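Local atomic coordinates of meta cleavage compound hydrolase (Janthinobacterium, PDB entry 1J1I), a protein that catalyses the hydrolytic cleavage of a carbon-carbon bond in the ring-opened meta-cleavage compound of carbazole degradation, yielding anthranilate. Residues T79-I84 / E192-A197; K107-G112 / L130-V135. All blocks are in the same frame, centred on the assembly; numbering follows the deposited sequence.

Interaction 1. Residues T79-I84 / E192-A197; sequences TAKPDI and EATRKA
Lys81 lies across the flank of the helix that holds Ala193, Thr194 and Ala197, and its chain makes most of this contact. The loop after strand 67-71 packs here on the first turns of helix 192-208. That helix lies between strands 131-137 and 225-230, where the cap of alpha/beta hydrolases is usually inserted, so it probably belongs to the cap. The active-site residues lie elsewhere.

At the root, Lys81 CB and CG both rest on the methyl of Ala197, each 4.1 Å from its CB. CG stands anti to the carbonyl carbon (chi1 -54°), and the next two torsions are extended. The chain therefore runs straight over the helix surface. CD reaches the backbone of Ala193, 3.5 Å from its O. CE then meets Thr194 from an oblique direction. It is 3.4 Å from Thr194 OG1, and its 3.5 Å approach to Thr194 CA is tight for two carbons. The last torsion, about CD-CE, is bent (chi4 59°) and turns NZ back to its own loop. There Lys81 NZ donates to Thr79 O at 2.7 Å, nearly along the C=O axis. It also donates to the carbonyl of Gly77. The hydroxyl of Thr194 has its own bond to Asp191.

A second, weaker link lies nearer the surface. Lys196 is extended up to its last torsion, and its NZ stands 4.0 Å from Asp83 OD1, a long salt bridge.

No hydrogen bond joins 79-84 to 192-197. The helix meets the methylenes of Lys81, while the ammonium group ties the loop to itself. The contact thus rests on van der Waals packing, with one long ion pair at its edge.

Interaction 2. Residues K107-G112 / L130-V135; sequences KVSIVG and LVNALV
Strand 108-112 pairs in parallel with Val131 and, past a corner at Asn132, with strand 133-135. Backbone hydrogen bonds carry the pairing. Val108 N donates to Leu130 O, and Val108 O accepts from Asn132 N at 2.9 Å. That bond is nearly straight at its hydrogen (172°), but the donor sits above the carbonyl plane. With Val108 O taken by Asn132 N at the corner, Ala133 N stays 4.0 Å from Val108 O, buried and without a partner in the model. Farther on, Ile110 N donates to Ala133 O at 2.9 Å and Ile110 O accepts from Val135 N at 2.8 Å. Gly112 N donates to Val135 O, and the pairing continues through Met137.

Apolar contacts cover both faces of the pair. On one face, Ile110 CD1 meets Val131 CG2 at 3.8 Å, the two side chains crossing at about a right angle. Val123 of helix 114-126 packs on both. On the other face Val111 and Val135 lie side by side and point the same way. Each has CG1 anti to its backbone N (chi1 -176° and 176°), so like methyls meet at 3.9 Å, CG1 on CG1 and CG2 on CG2. With only an alanine at Val111, both methyls that meet Val135 are gone, which is likely to open a gap there and cost packing on Phe271 of helix 268-281.

At the start of the pair the methylenes of Lys107 run past Val131 O, and NZ reaches that oxygen through a water.

Strand 108-113, helix 114-126 and strand 131-137 form a beta-alpha-beta unit of the alpha/beta hydrolase fold. Gly112 is the first glycine of the GxSxG pattern of a probable nucleophile elbow, whose serine, Ser114, is the likely active-site nucleophile.

Interaction 2 is core and interaction 1 is partly buried, nearer the surface. Their centres lie 26 Å apart and their nearest atoms about 14 Å, so they do not touch. Interaction 2 joins neighbouring strands in the middle of the sheet. Interaction 1 sets a loop after strand 67-71 against helix 192-208, far apart in sequence. The two share no element. Helix 88-101 packs on Val108, Ile110 and Leu130 of interaction 2, and it meets the 79-84 loop only through Thr79 and Ile84, which do not touch 192-197. The chemistry differs accordingly. The strands share backbone hydrogen bonds, interrupted at Asn132, and branched apolar side chains. The loop and helix share lysine methylenes and a long ion pair.

Interaction 1. Residues T79-I84 / E192-A197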
loop_
_atom_site.group_PDB
_atom_site.type_symbol
_atom_site.label_atom_id
_atom_site.label_comp_id
_atom_site.label_asym_id
_atom_site.label_seq_id
_atom_site.Cartn_x
_atom_site.Cartn_y
_atom_site.Cartn_z
ATOM N N THR A 79 14.605 24.501 -15.128
ATOM C CA THR A 79 15.167 23.745 -16.239
ATOM C C THR A 79 14.980 24.564 -17.510
ATOM O O THR A 79 14.079 25.400 -17.582
ATOM C CB THR A 79 14.485 22.364 -16.360
ATOM O OG1 THR A 79 15.018 21.501 -15.350
ATOM C CG2 THR A 79 14.722 21.745 -17.729
ATOM N N ALA A 80 15.835 24.327 -18.500
ATOM C CA ALA A 80 15.797 25.060 -19.766
ATOM C C ALA A 80 14.461 24.998 -20.499
ATOM O O ALA A 80 13.737 24.003 -20.443
ATOM C CB ALA A 80 16.918 24.572 -20.689
ATOM N N LYS A 81 14.149 26.082 -21.199
ATOM C CA LYS A 81 12.904 26.182 -21.939
ATOM C C LYS A 81 13.189 26.627 -23.368
ATOM O O LYS A 81 12.911 27.764 -23.743
ATOM C CB LYS A 81 11.988 27.180 -21.227
ATOM C CG LYS A 81 11.798 26.830 -19.756
ATOM C CD LYS A 81 11.048 27.890 -18.985
ATOM C CE LYS A 81 10.857 27.453 -17.536
ATOM N NZ LYS A 81 12.146 27.191 -16.831
ATOM N N PRO A 82 13.756 25.728 -24.185
ATOM C CA PRO A 82 14.069 26.065 -25.573
ATOM C C PRO A 82 12.817 26.237 -26.426
ATOM O O PRO A 82 11.726 25.794 -26.057
ATOM C CB PRO A 82 14.930 24.888 -26.022
ATOM C CG PRO A 82 14.339 23.743 -25.257
ATOM C CD PRO A 82 14.148 24.341 -23.879
ATOM N N ASP A 83 12.976 26.891 -27.569
ATOM C CA ASP A 83 11.853 27.110 -28.465
ATOM C C ASP A 83 11.652 25.863 -29.306
ATOM O O ASP A 83 12.154 25.765 -30.426
ATOM C CB ASP A 83 12.116 28.314 -29.364
ATOM C CG ASP A 83 10.988 28.562 -30.333
ATOM O OD1 ASP A 83 9.824 28.635 -29.880
ATOM O OD2 ASP A 83 11.266 28.681 -31.543
ATOM N N ILE A 84 10.916 24.905 -28.750
ATOM C CA ILE A 84 10.651 23.643 -29.422
ATOM C C ILE A 84 9.207 23.225 -29.201
ATOM O O ILE A 84 8.453 23.895 -28.494
ATOM C CB ILE A 84 11.530 22.512 -28.861
ATOM C CG1 ILE A 84 11.114 22.211 -27.416
ATOM C CG2 ILE A 84 12.998 22.907 -28.915
ATOM C CD1 ILE A 84 11.862 21.052 -26.786
ATOM N N GLU A 192 7.500 34.895 -16.829
ATOM C CA GLU A 192 7.106 34.821 -18.231
ATOM C C GLU A 192 7.717 33.698 -19.064
ATOM O O GLU A 192 7.026 33.119 -19.900
ATOM C CB GLU A 192 7.298 36.177 -18.927
ATOM C CG GLU A 192 8.479 37.001 -18.467
ATOM C CD GLU A 192 8.350 38.458 -18.889
ATOM O OE1 GLU A 192 8.155 38.714 -20.099
ATOM O OE2 GLU A 192 8.441 39.346 -18.011
ATOM N N ALA A 193 8.988 33.369 -18.848
ATOM C CA ALA A 193 9.597 32.282 -19.617
ATOM C C ALA A 193 8.929 30.959 -19.237
ATOM O O ALA A 193 8.623 30.125 -20.095
ATOM C CB ALA A 193 11.092 32.208 -19.342
ATOM N N THR A 194 8.709 30.777 -17.940
ATOM C CA THR A 194 8.077 29.570 -17.420
ATOM C C THR A 194 6.634 29.484 -17.912
ATOM O O THR A 194 6.147 28.411 -18.270
ATOM C CB THR A 194 8.080 29.573 -15.880
ATOM O OG1 THR A 194 9.431 29.693 -15.409
ATOM C CG2 THR A 194 7.471 28.284 -15.340
ATOM N N ARG A 195 5.955 30.625 -17.930
ATOM C CA ARG A 195 4.574 30.671 -18.377
ATOM C C ARG A 195 4.463 30.348 -19.860
ATOM O O ARG A 195 3.539 29.654 -20.279
ATOM C CB ARG A 195 3.966 32.048 -18.095
ATOM C CG ARG A 195 2.543 32.195 -18.609
ATOM C CD ARG A 195 1.927 33.516 -18.192
ATOM N NE ARG A 195 0.545 33.628 -18.650
ATOM C CZ ARG A 195 -0.288 34.596 -18.282
ATOM N NH1 ARG A 195 0.115 35.542 -17.444
ATOM N NH2 ARG A 195 -1.530 34.614 -18.749
ATOM N N LYS A 196 5.408 30.846 -20.653
ATOM C CA LYS A 196 5.401 30.593 -22.089
ATOM C C LYS A 196 5.567 29.101 -22.382
ATOM O O LYS A 196 4.874 28.548 -23.239
ATOM C CB LYS A 196 6.519 31.379 -22.778
ATOM C CG LYS A 196 6.564 31.201 -24.290
ATOM C CD LYS A 196 7.666 32.049 -24.919
ATOM C CE LYS A 196 7.709 31.893 -26.435
ATOM N NZ LYS A 196 8.022 30.499 -26.860
ATOM N N ALA A 197 6.492 28.457 -21.678
ATOM C CA ALA A 197 6.720 27.028 -21.871
ATOM C C ALA A 197 5.501 26.241 -21.398
ATOM O O ALA A 197 5.133 25.230 -21.998
ATOM C CB ALA A 197 7.964 26.579 -21.105
#

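Interaction 2. Residues K107-G112 / L130-V135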
loop_
_atom_site.group_PDB
_atom_site.type_symbol
_atom_site.label_atom_id
_atom_site.label_comp_id
_atom_site.label_asym_id
_atom_site.label_seq_id
_atom_site.Cartn_x
_atom_site.Cartn_y
_atom_site.Cartn_z
ATOM N N LYS A 107 21.386 1.401 -12.066
ATOM C CA LYS A 107 20.007 1.802 -12.318
ATOM C C LYS A 107 19.532 2.794 -11.267
ATOM O O LYS A 107 20.156 2.946 -10.215
ATOM C CB LYS A 107 19.092 0.575 -12.316
ATOM C CG LYS A 107 19.410 -0.414 -13.425
ATOM C CD LYS A 107 18.506 -1.632 -13.380
ATOM C CE LYS A 107 18.771 -2.539 -14.574
ATOM N NZ LYS A 107 17.846 -3.699 -14.595
ATOM N N VAL A 108 18.424 3.464 -11.557
ATOM C CA VAL A 108 17.852 4.438 -10.632
ATOM C C VAL A 108 16.359 4.190 -10.472
ATOM O O VAL A 108 15.713 3.621 -11.358
ATOM C CB VAL A 108 18.031 5.886 -11.138
ATOM C CG1 VAL A 108 19.508 6.204 -11.300
ATOM C CG2 VAL A 108 17.292 6.073 -12.452
ATOM N N SER A 109 15.816 4.615 -9.336
ATOM C CA SER A 109 14.389 4.468 -9.085
ATOM C C SER A 109 13.756 5.781 -9.526
ATOM O O SER A 109 14.377 6.837 -9.404
ATOM C CB SER A 109 14.120 4.240 -7.594
ATOM O OG SER A 109 14.744 3.055 -7.137
ATOM N N ILE A 110 12.535 5.718 -10.047
ATOM C CA ILE A 110 11.858 6.926 -10.496
ATOM C C ILE A 110 10.502 7.070 -9.812
ATOM O O ILE A 110 9.695 6.138 -9.809
ATOM C CB ILE A 110 11.652 6.922 -12.024
ATOM C CG1 ILE A 110 13.008 6.793 -12.730
ATOM C CG2 ILE A 110 10.923 8.206 -12.453
ATOM C CD1 ILE A 110 12.912 6.722 -14.247
ATOM N N VAL A 111 10.273 8.249 -9.242
ATOM C CA VAL A 111 9.037 8.575 -8.535
ATOM C C VAL A 111 8.424 9.811 -9.183
ATOM O O VAL A 111 9.039 10.880 -9.188
ATOM C CB VAL A 111 9.313 8.897 -7.048
ATOM C CG1 VAL A 111 7.999 9.128 -6.314
ATOM C CG2 VAL A 111 10.108 7.756 -6.398
ATOM N N GLY A 112 7.212 9.673 -9.713
ATOM C CA GLY A 112 6.583 10.805 -10.365
ATOM C C GLY A 112 5.110 11.005 -10.082
ATOM O O GLY A 112 4.353 10.048 -9.921
ATOM N N LEU A 130 17.779 1.492 -17.624
ATOM C CA LEU A 130 18.243 2.554 -16.739
ATOM C C LEU A 130 17.448 2.570 -15.436
ATOM O O LEU A 130 17.859 3.194 -14.458
ATOM C CB LEU A 130 18.045 3.918 -17.401
ATOM C CG LEU A 130 18.697 4.211 -18.749
ATOM C CD1 LEU A 130 18.234 5.582 -19.235
ATOM C CD2 LEU A 130 20.211 4.160 -18.603
ATOM N N VAL A 131 16.314 1.877 -15.430
ATOM C CA VAL A 131 15.415 1.891 -14.276
ATOM C C VAL A 131 15.327 0.626 -13.435
ATOM O O VAL A 131 15.216 -0.481 -13.963
ATOM C CB VAL A 131 13.989 2.255 -14.745
ATOM C CG1 VAL A 131 13.091 2.552 -13.548
ATOM C CG2 VAL A 131 14.054 3.449 -15.688
ATOM N N ASN A 132 15.346 0.821 -12.116
ATOM C CA ASN A 132 15.259 -0.260 -11.137
ATOM C C ASN A 132 13.836 -0.412 -10.575
ATOM O O ASN A 132 13.358 -1.525 -10.368
ATOM C CB ASN A 132 16.224 0.018 -9.983
ATOM C CG ASN A 132 16.021 -0.923 -8.818
ATOM O OD1 ASN A 132 16.272 -2.124 -8.925
ATOM N ND2 ASN A 132 15.554 -0.383 -7.695
ATOM N N ALA A 133 13.175 0.714 -10.318
ATOM C CA ALA A 133 11.817 0.716 -9.765
ATOM C C ALA A 133 11.088 1.983 -10.182
ATOM O O ALA A 133 11.719 3.009 -10.455
ATOM C CB ALA A 133 11.862 0.624 -8.239
ATOM N N LEU A 134 9.761 1.906 -10.217
ATOM C CA LEU A 134 8.919 3.029 -10.615
ATOM C C LEU A 134 7.762 3.260 -9.643
ATOM O O LEU A 134 7.099 2.316 -9.220
ATOM C CB LEU A 134 8.337 2.773 -12.005
ATOM C CG LEU A 134 7.318 3.782 -12.546
ATOM C CD1 LEU A 134 8.009 5.103 -12.863
ATOM C CD2 LEU A 134 6.661 3.216 -13.797
ATOM N N VAL A 135 7.521 4.518 -9.299
ATOM C CA VAL A 135 6.419 4.870 -8.405
ATOM C C VAL A 135 5.524 5.843 -9.154
ATOM O O VAL A 135 5.962 6.922 -9.538
ATOM C CB VAL A 135 6.927 5.546 -7.112
ATOM C CG1 VAL A 135 5.739 5.979 -6.241
ATOM C CG2 VAL A 135 7.829 4.582 -6.346
HETATM O O HOH W 1 15.220 -2.707 -15.624
#